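Local coordinates for putative diflavin flavoprotein A 5 (Nostoc sp. PCC 7120, PDB 4FEK) that probably passes electrons from NADH to oxygen, reducing it to water, and is represented by its N-terminal metallo-beta-lactamase-like domain, at residues N76-D81 and L102-T107; K174-H179 and R225-G230. All blocks are in the same frame, centred on the assembly; numbering follows the deposited sequence.

Interaction 1: residues N76-D81 and L102-T107; sequences NLKKLD and LAPQIT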
ATOM      1  N   ASN A  76       1.448 -10.281  17.823  1.00 24.77           N
ATOM      2  CA  ASN A  76       1.501 -11.717  18.026  1.00 25.74           C
ATOM      3  C   ASN A  76       0.950 -12.353  16.773  1.00 25.65           C
ATOM      4  O   ASN A  76      -0.241 -12.214  16.478  1.00 25.77           O
ATOM      5  CB  ASN A  76       0.641 -12.093  19.247  1.00 31.84           C
ATOM      6  CG  ASN A  76       0.638 -13.582  19.541  1.00 40.65           C
ATOM      7  OD1 ASN A  76       1.092 -14.400  18.740  1.00 42.41           O
ATOM      8  ND2 ASN A  76       0.103 -13.945  20.706  1.00 45.68           N
ATOM      9  N   LEU A  77       1.800 -13.055  16.030  1.00 25.33           N
ATOM     10  CA  LEU A  77       1.389 -13.581  14.734  1.00 28.92           C
ATOM     11  C   LEU A  77       0.269 -14.615  14.854  1.00 35.41           C
ATOM     12  O   LEU A  77      -0.447 -14.884  13.889  1.00 32.17           O
ATOM     13  CB  LEU A  77       2.580 -14.139  13.947  1.00 33.05           C
ATOM     14  CG  LEU A  77       3.667 -13.111  13.602  1.00 35.73           C
ATOM     15  CD1 LEU A  77       4.539 -13.599  12.469  1.00 40.11           C
ATOM     16  CD2 LEU A  77       3.073 -11.777  13.250  1.00 36.83           C
ATOM     17  N   LYS A  78       0.098 -15.186  16.038  1.00 36.70           N
ATOM     18  CA  LYS A  78      -0.998 -16.127  16.219  1.00 44.22           C
ATOM     19  C   LYS A  78      -2.339 -15.401  16.338  1.00 37.58           C
ATOM     20  O   LYS A  78      -3.397 -16.012  16.243  1.00 40.61           O
ATOM     21  CB  LYS A  78      -0.741 -17.052  17.412  1.00 51.92           C
ATOM     22  CG  LYS A  78       0.313 -18.111  17.115  1.00 60.27           C
ATOM     23  CD  LYS A  78       0.016 -18.813  15.788  1.00 66.42           C
ATOM     24  CE  LYS A  78      -1.242 -19.680  15.887  1.00 69.91           C
ATOM     25  NZ  LYS A  78      -1.708 -20.180  14.565  1.00 66.80           N
ATOM     26  N   LYS A  79      -2.276 -14.089  16.515  1.00 33.13           N
ATOM     27  CA  LYS A  79      -3.460 -13.250  16.641  1.00 37.49           C
ATOM     28  C   LYS A  79      -3.809 -12.539  15.328  1.00 34.61           C
ATOM     29  O   LYS A  79      -4.727 -11.716  15.273  1.00 30.84           O
ATOM     30  CB  LYS A  79      -3.246 -12.210  17.745  1.00 40.33           C
ATOM     31  CG  LYS A  79      -3.941 -12.546  19.052  1.00 52.79           C
ATOM     32  CD  LYS A  79      -3.007 -12.399  20.247  1.00 60.44           C
ATOM     33  CE  LYS A  79      -2.560 -10.959  20.455  1.00 60.20           C
ATOM     34  NZ  LYS A  79      -1.667 -10.851  21.650  1.00 60.34           N
ATOM     35  N   LEU A  80      -3.067 -12.852  14.277  1.00 29.71           N
ATOM     36  CA  LEU A  80      -3.239 -12.181  13.004  1.00 26.26           C
ATOM     37  C   LEU A  80      -4.431 -12.794  12.267  1.00 25.45           C
ATOM     38  O   LEU A  80      -4.539 -14.017  12.159  1.00 26.21           O
ATOM     39  CB  LEU A  80      -1.950 -12.319  12.194  1.00 25.66           C
ATOM     40  CG  LEU A  80      -1.894 -11.758  10.786  1.00 29.21           C
ATOM     41  CD1 LEU A  80      -2.397 -10.310  10.750  1.00 31.51           C
ATOM     42  CD2 LEU A  80      -0.452 -11.864  10.285  1.00 26.26           C
ATOM     43  N   ASP A  81      -5.329 -11.946  11.764  1.00 22.97           N
ATOM     44  CA  ASP A  81      -6.553 -12.424  11.107  1.00 23.43           C
ATOM     45  C   ASP A  81      -6.524 -12.231   9.586  1.00 24.42           C
ATOM     46  O   ASP A  81      -6.897 -13.134   8.812  1.00 25.59           O
ATOM     47  CB  ASP A  81      -7.775 -11.686  11.672  1.00 26.88           C
ATOM     48  CG  ASP A  81      -7.963 -11.913  13.171  1.00 35.88           C
ATOM     49  OD1 ASP A  81      -8.514 -12.967  13.534  1.00 39.84           O
ATOM     50  OD2 ASP A  81      -7.557 -11.046  13.981  1.00 36.04           O
ATOM     51  N   LEU A 102       4.120 -18.876   9.395  1.00 31.83           N
ATOM     52  CA  LEU A 102       4.106 -18.351  10.758  1.00 34.07           C
ATOM     53  C   LEU A 102       2.696 -18.139  11.297  1.00 34.69           C
ATOM     54  O   LEU A 102       2.464 -18.196  12.511  1.00 33.30           O
ATOM     55  CB  LEU A 102       4.852 -17.021  10.808  1.00 33.45           C
ATOM     56  CG  LEU A 102       6.356 -17.051  10.553  1.00 40.24           C
ATOM     57  CD1 LEU A 102       6.849 -15.632  10.304  1.00 42.11           C
ATOM     58  CD2 LEU A 102       7.096 -17.691  11.728  1.00 39.96           C
ATOM     59  N   ALA A 103       1.760 -17.879  10.391  1.00 30.28           N
ATOM     60  CA  ALA A 103       0.387 -17.577  10.777  1.00 32.48           C
ATOM     61  C   ALA A 103      -0.563 -18.258   9.810  1.00 31.00           C
ATOM     62  O   ALA A 103      -1.165 -17.603   8.945  1.00 28.46           O
ATOM     63  CB  ALA A 103       0.161 -16.079  10.773  1.00 35.95           C
ATOM     64  N   PRO A 104      -0.705 -19.581   9.949  1.00 31.61           N
ATOM     65  CA  PRO A 104      -1.418 -20.402   8.963  1.00 34.04           C
ATOM     66  C   PRO A 104      -2.909 -20.098   8.921  1.00 32.22           C
ATOM     67  O   PRO A 104      -3.582 -20.477   7.966  1.00 36.25           O
ATOM     68  CB  PRO A 104      -1.181 -21.837   9.454  1.00 38.56           C
ATOM     69  CG  PRO A 104      -0.097 -21.727  10.520  1.00 38.45           C
ATOM     70  CD  PRO A 104      -0.242 -20.372  11.102  1.00 34.60           C
ATOM     71  N   GLN A 105      -3.397 -19.421   9.954  1.00 31.11           N
ATOM     72  CA  GLN A 105      -4.802 -19.043  10.070  1.00 35.00           C
ATOM     73  C   GLN A 105      -5.210 -17.776   9.270  1.00 35.41           C
ATOM     74  O   GLN A 105      -6.396 -17.470   9.161  1.00 33.66           O
ATOM     75  CB  GLN A 105      -5.159 -18.836  11.546  1.00 31.70           C
ATOM     76  CG  GLN A 105      -4.807 -17.452  12.109  1.00 29.66           C
ATOM     77  CD  GLN A 105      -3.345 -17.309  12.520  1.00 30.95           C
ATOM     78  OE1 GLN A 105      -2.572 -18.256  12.449  1.00 33.90           O
ATOM     79  NE2 GLN A 105      -2.967 -16.112  12.954  1.00 30.62           N
ATOM     80  N   ILE A 106      -4.245 -17.041   8.724  1.00 30.68           N
ATOM     81  CA  ILE A 106      -4.574 -15.765   8.067  1.00 24.67           C
ATOM     82  C   ILE A 106      -5.526 -15.897   6.885  1.00 25.94           C
ATOM     83  O   ILE A 106      -5.564 -16.919   6.192  1.00 26.62           O
ATOM     84  CB  ILE A 106      -3.329 -15.032   7.568  1.00 23.64           C
ATOM     85  CG1 ILE A 106      -2.540 -15.923   6.612  1.00 27.17           C
ATOM     86  CG2 ILE A 106      -2.475 -14.613   8.716  1.00 23.67           C
ATOM     87  CD1 ILE A 106      -1.233 -15.276   6.117  1.00 32.74           C
ATOM     88  N   THR A 107      -6.294 -14.839   6.652  1.00 25.64           N
ATOM     89  CA  THR A 107      -7.115 -14.761   5.456  1.00 26.70           C
ATOM     90  C   THR A 107      -6.598 -13.618   4.610  1.00 21.77           C
ATOM     91  O   THR A 107      -6.360 -12.515   5.103  1.00 17.82           O
ATOM     92  CB  THR A 107      -8.608 -14.559   5.775  1.00 28.29           C
ATOM     93  OG1 THR A 107      -9.101 -15.739   6.409  1.00 32.49           O
ATOM     94  CG2 THR A 107      -9.409 -14.319   4.487  1.00 26.96           C
TER
HETATM   95  O   HOH W   1      -8.233 -15.196   9.438  1.00 32.50           O
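Leu77 and Ala103 face each other with CA atoms 5.7 Å apart, and by Asp81 and Ile106 the two backbones have drawn in to 4.9 Å between CA atoms. The first segment is a short 3-10 turn that runs into the beginning of a strand; the second leaves a helix at Ala103 and makes a type I turn, closed by Ile106 N bonding to Ala103 O. Most of the polar contact rests on the side-chain amide of Gln105. Its NE2 gives one hydrogen to Leu77 O at 3.0 Å, with acceptor and amide in one plane, and another to Leu80 O at 2.7 Å, where it meets a carbonyl lone pair. One nitrogen thus holds a carbonyl of the 3-10 segment and the carbonyl of Leu80 just after it, which fixes the rotation of the amide. The bend at chi2 (-82°) carries the amide across to these two carbonyls. The other end of the group, OE1, takes a 3.0 Å bond from Lys78 NZ, which approaches from well above the carbonyl plane; the lysine chain bends at chi2 and chi3 to come round. The topology is a beta-alpha-beta crossover, in which strand 80-84, helix 93-102 and strand 107-111 place parallel neighbours side by side in the larger sheet. Their pairing begins with Thr107 N bonding to Asp81 O at 2.8 Å and continues between Thr107 and Val83. Beside it a water bridges Asp81 O and Gln105 O and accepts from Thr107 OG1, while the Asp81 carboxylate turns to the backbone N of Thr53. Apolar contacts complete the joint: Leu80 CG rests on the CG2 branch of Ile106 at 3.6 Å, and further along Leu77 CD1 meets Leu102 CD1 at 3.8 Å, with Leu71 of helix 61-74 also against Leu77.

Interaction 2: residues K174-H179 and R225-G230; sequences KIFGAH and RLYAVG. With PO4 (phosphate ion), chain E.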
ATOM      1  N   LYS A 174       0.223   1.767  -4.176  1.00 13.64           N
ATOM      2  CA  LYS A 174       1.022   2.456  -5.202  1.00  7.70           C
ATOM      3  C   LYS A 174       0.614   3.898  -5.470  1.00 12.87           C
ATOM      4  O   LYS A 174       1.396   4.659  -6.036  1.00 12.62           O
ATOM      5  CB  LYS A 174       1.026   1.681  -6.535  1.00 12.86           C
ATOM      6  CG  LYS A 174       1.727   0.336  -6.484  1.00 11.58           C
ATOM      7  CD  LYS A 174       3.224   0.481  -6.202  1.00 18.17           C
ATOM      8  CE  LYS A 174       3.894  -0.904  -6.081  1.00 19.56           C
ATOM      9  NZ  LYS A 174       5.383  -0.824  -6.066  1.00 16.68           N
ATOM     10  N   ILE A 175      -0.614   4.288  -5.124  1.00 12.45           N
ATOM     11  CA  ILE A 175      -1.028   5.654  -5.468  1.00 15.15           C
ATOM     12  C   ILE A 175      -0.474   6.681  -4.464  1.00 16.81           C
ATOM     13  O   ILE A 175      -0.496   6.430  -3.255  1.00 13.02           O
ATOM     14  CB  ILE A 175      -2.557   5.809  -5.590  1.00 13.87           C
ATOM     15  CG1 ILE A 175      -3.193   4.618  -6.321  1.00 22.46           C
ATOM     16  CG2 ILE A 175      -2.900   7.145  -6.286  1.00 18.51           C
ATOM     17  CD1 ILE A 175      -2.669   4.389  -7.729  1.00 24.97           C
ATOM     18  N   PHE A 176       0.002   7.820  -4.982  1.00 12.89           N
ATOM     19  CA  PHE A 176       0.459   8.986  -4.185  1.00 10.41           C
ATOM     20  C   PHE A 176       1.818   8.902  -3.487  1.00 15.53           C
ATOM     21  O   PHE A 176       2.110   9.751  -2.634  1.00 14.90           O
ATOM     22  CB  PHE A 176      -0.555   9.400  -3.097  1.00 11.29           C
ATOM     23  CG  PHE A 176      -1.920   9.668  -3.597  1.00 14.30           C
ATOM     24  CD1 PHE A 176      -2.172  10.745  -4.439  1.00 13.62           C
ATOM     25  CD2 PHE A 176      -2.975   8.863  -3.198  1.00 12.38           C
ATOM     26  CE1 PHE A 176      -3.445  10.995  -4.884  1.00 20.50           C
ATOM     27  CE2 PHE A 176      -4.250   9.114  -3.632  1.00 18.30           C
ATOM     28  CZ  PHE A 176      -4.491  10.179  -4.481  1.00 20.19           C
ATOM     29  N   GLY A 177       2.635   7.904  -3.818  1.00 15.45           N
ATOM     30  CA  GLY A 177       3.899   7.726  -3.112  1.00 20.40           C
ATOM     31  C   GLY A 177       5.089   8.486  -3.667  1.00 19.61           C
ATOM     32  O   GLY A 177       4.962   9.368  -4.556  1.00 15.02           O
ATOM     33  N   ALA A 178       6.268   8.149  -3.144  1.00 16.36           N
ATOM     34  CA  ALA A 178       7.519   8.739  -3.631  1.00 16.68           C
ATOM     35  C   ALA A 178       8.672   7.836  -3.270  1.00 16.74           C
ATOM     36  O   ALA A 178       8.697   7.285  -2.174  1.00 17.18           O
ATOM     37  CB  ALA A 178       7.733  10.140  -3.034  1.00 16.77           C
ATOM     38  N   HIS A 179       9.612   7.652  -4.194  1.00 15.39           N
ATOM     39  CA  HIS A 179      10.791   6.837  -3.891  1.00 16.86           C
ATOM     40  C   HIS A 179      11.886   7.661  -3.242  1.00 22.61           C
ATOM     41  O   HIS A 179      12.801   8.151  -3.900  1.00 18.02           O
ATOM     42  CB  HIS A 179      11.278   6.058  -5.119  1.00 19.49           C
ATOM     43  CG  HIS A 179      10.421   4.871  -5.432  1.00 16.89           C
ATOM     44  ND1 HIS A 179      10.257   3.822  -4.542  1.00 19.63           N
ATOM     45  CD2 HIS A 179       9.631   4.588  -6.494  1.00 16.60           C
ATOM     46  CE1 HIS A 179       9.436   2.928  -5.066  1.00 18.65           C
ATOM     47  NE2 HIS A 179       9.025   3.379  -6.243  1.00 20.36           N
ATOM     48  N   ARG A 225      -7.984  11.871   6.258  1.00 22.27           N
ATOM     49  CA  ARG A 225      -7.006  12.639   7.021  1.00 29.83           C
ATOM     50  C   ARG A 225      -5.579  12.265   6.645  1.00 27.45           C
ATOM     51  O   ARG A 225      -4.662  13.041   6.877  1.00 25.91           O
ATOM     52  CB  ARG A 225      -7.206  12.405   8.523  1.00 29.04           C
ATOM     53  CG  ARG A 225      -8.515  12.952   9.063  1.00 40.75           C
ATOM     54  CD  ARG A 225      -8.667  12.622  10.538  1.00 43.85           C
ATOM     55  NE  ARG A 225      -9.644  13.489  11.182  1.00 57.26           N
ATOM     56  CZ  ARG A 225      -9.344  14.403  12.100  1.00 61.64           C
ATOM     57  NH1 ARG A 225      -8.089  14.560  12.500  1.00 59.08           N
ATOM     58  NH2 ARG A 225     -10.304  15.156  12.621  1.00 68.20           N
ATOM     59  N   LEU A 226      -5.395  11.078   6.066  1.00 22.38           N
ATOM     60  CA  LEU A 226      -4.057  10.591   5.737  1.00 20.03           C
ATOM     61  C   LEU A 226      -4.100   9.652   4.542  1.00 17.08           C
ATOM     62  O   LEU A 226      -4.976   8.775   4.476  1.00 18.03           O
ATOM     63  CB  LEU A 226      -3.456   9.837   6.934  1.00 20.50           C
ATOM     64  CG  LEU A 226      -2.022   9.329   6.785  1.00 22.59           C
ATOM     65  CD1 LEU A 226      -1.054  10.473   7.016  1.00 25.54           C
ATOM     66  CD2 LEU A 226      -1.739   8.156   7.740  1.00 22.83           C
ATOM     67  N   TYR A 227      -3.165   9.832   3.605  1.00 14.84           N
ATOM     68  CA  TYR A 227      -2.886   8.789   2.611  1.00 15.64           C
ATOM     69  C   TYR A 227      -1.752   7.930   3.160  1.00 12.20           C
ATOM     70  O   TYR A 227      -0.585   8.351   3.163  1.00 15.48           O
ATOM     71  CB  TYR A 227      -2.444   9.353   1.239  1.00 12.75           C
ATOM     72  CG  TYR A 227      -3.502  10.090   0.450  1.00 19.56           C
ATOM     73  CD1 TYR A 227      -4.855   9.808   0.610  1.00 23.30           C
ATOM     74  CD2 TYR A 227      -3.143  11.041  -0.505  1.00 18.49           C
ATOM     75  CE1 TYR A 227      -5.816  10.470  -0.137  1.00 23.16           C
ATOM     76  CE2 TYR A 227      -4.109  11.708  -1.258  1.00 18.11           C
ATOM     77  CZ  TYR A 227      -5.436  11.415  -1.075  1.00 17.38           C
ATOM     78  OH  TYR A 227      -6.395  12.088  -1.822  1.00 19.18           O
ATOM     79  N   ALA A 228      -2.104   6.732   3.609  1.00 11.83           N
ATOM     80  CA  ALA A 228      -1.126   5.744   4.034  1.00 15.89           C
ATOM     81  C   ALA A 228      -0.596   5.034   2.792  1.00 12.23           C
ATOM     82  O   ALA A 228      -1.069   3.956   2.430  1.00 13.93           O
ATOM     83  CB  ALA A 228      -1.756   4.750   4.994  1.00 10.50           C
ATOM     84  N   VAL A 229       0.382   5.660   2.154  1.00 14.69           N
ATOM     85  CA  VAL A 229       0.919   5.219   0.872  1.00 12.52           C
ATOM     86  C   VAL A 229       1.897   4.045   1.005  1.00 16.28           C
ATOM     87  O   VAL A 229       2.397   3.782   2.081  1.00 13.96           O
ATOM     88  CB  VAL A 229       1.661   6.366   0.198  1.00 10.67           C
ATOM     89  CG1 VAL A 229       0.719   7.591   0.056  1.00 12.89           C
ATOM     90  CG2 VAL A 229       2.935   6.741   1.017  1.00 13.18           C
ATOM     91  N   GLY A 230       2.169   3.368  -0.111  1.00  8.52           N
ATOM     92  CA  GLY A 230       3.064   2.240  -0.148  1.00 12.12           C
ATOM     93  C   GLY A 230       4.539   2.620  -0.138  1.00 15.30           C
ATOM     94  O   GLY A 230       5.366   1.834   0.311  1.00 15.13           O
TER
HETATM   95  P   PO4 E 303       6.224  -4.557  -6.454  1.00 21.89           P
HETATM   96  O1  PO4 E 303       6.100  -5.758  -5.509  1.00 24.33           O
HETATM   97  O2  PO4 E 303       7.389  -4.820  -7.348  1.00 23.75           O
HETATM   98  O3  PO4 E 303       4.945  -4.510  -7.240  1.00 22.80           O
HETATM   99  O4  PO4 E 303       6.461  -3.325  -5.614  1.00 22.92           O
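Phe176 and Tyr227 lie ring on ring in an offset stack, with centroids 4.0 Å apart and planes inclined by only 10°. The overlap is uneven: Tyr227 CE2 sits 3.4 Å above the centre of the phenylalanine ring, whereas Phe176 CE2 falls toward the rim of the tyrosine ring. On the opposite face of Phe176 lies the CG2 methyl of the preceding Ile175, so the ring is held between a methyl and an aromatic. With CG beside its own backbone N (chi1 -55°), Phe176 reaches out of the loop onto the strand. Leu216 and Ile219 of helix 209-219 touch it as well, and the ring of Tyr246 from helix 239-258 meets it at about 45°. Val229, two residues along from Tyr227 and pointing the same way, buries about as much surface as Tyr227. Its CG1 branch packs 3.9 Å from Phe176 CB and lies 3.7 Å from both Ile175 O and Phe176 O, while its CB faces Gly177 CA at 4.2 Å. The contact thus lays the loop after strand 169-173 against strand 226-229, an outermost strand of the smaller sheet of the metallo-beta-lactamase fold. At the start of that loop Lys174 NZ bonds to phosphate O4 at 2.8 Å and also to His231 NE2; His87, Ser89, Asn91 and Arg92 bind the same anion, which probably came from the crystallisation liquor. No hydrogen bond joins the two segments, and their polar groups look elsewhere: Tyr227 OH to Thr243, Ile175 O to Thr172, and Val229 O to Tyr46 and Asn44. Cohesion between loop and strand therefore comes mainly from dispersion and burial of apolar surface, the offset of the stacked rings being the arrangement that lessens repulsion between their pi clouds.

Interaction 1 belongs to the larger sheet and lies peripherally, its centre about 20 Å from that of the chain; interaction 2 belongs to the smaller sheet, with its centre about 7 Å from it. Their centres are about 26 Å apart and their nearest atoms about 16 Å, so they do not touch, and they follow one another along the chain. The relation runs through strand 80-84. Interaction 1 holds its beginning, while the loop beyond its far end carries His87, Ser89, Asn91 and Arg92, which bind the phosphate together with Lys174 of interaction 2. In flavodiiron relatives the loop after the corresponding strand supplies iron ligands, so the anion probably lies at or near the place where those relatives hold their irons.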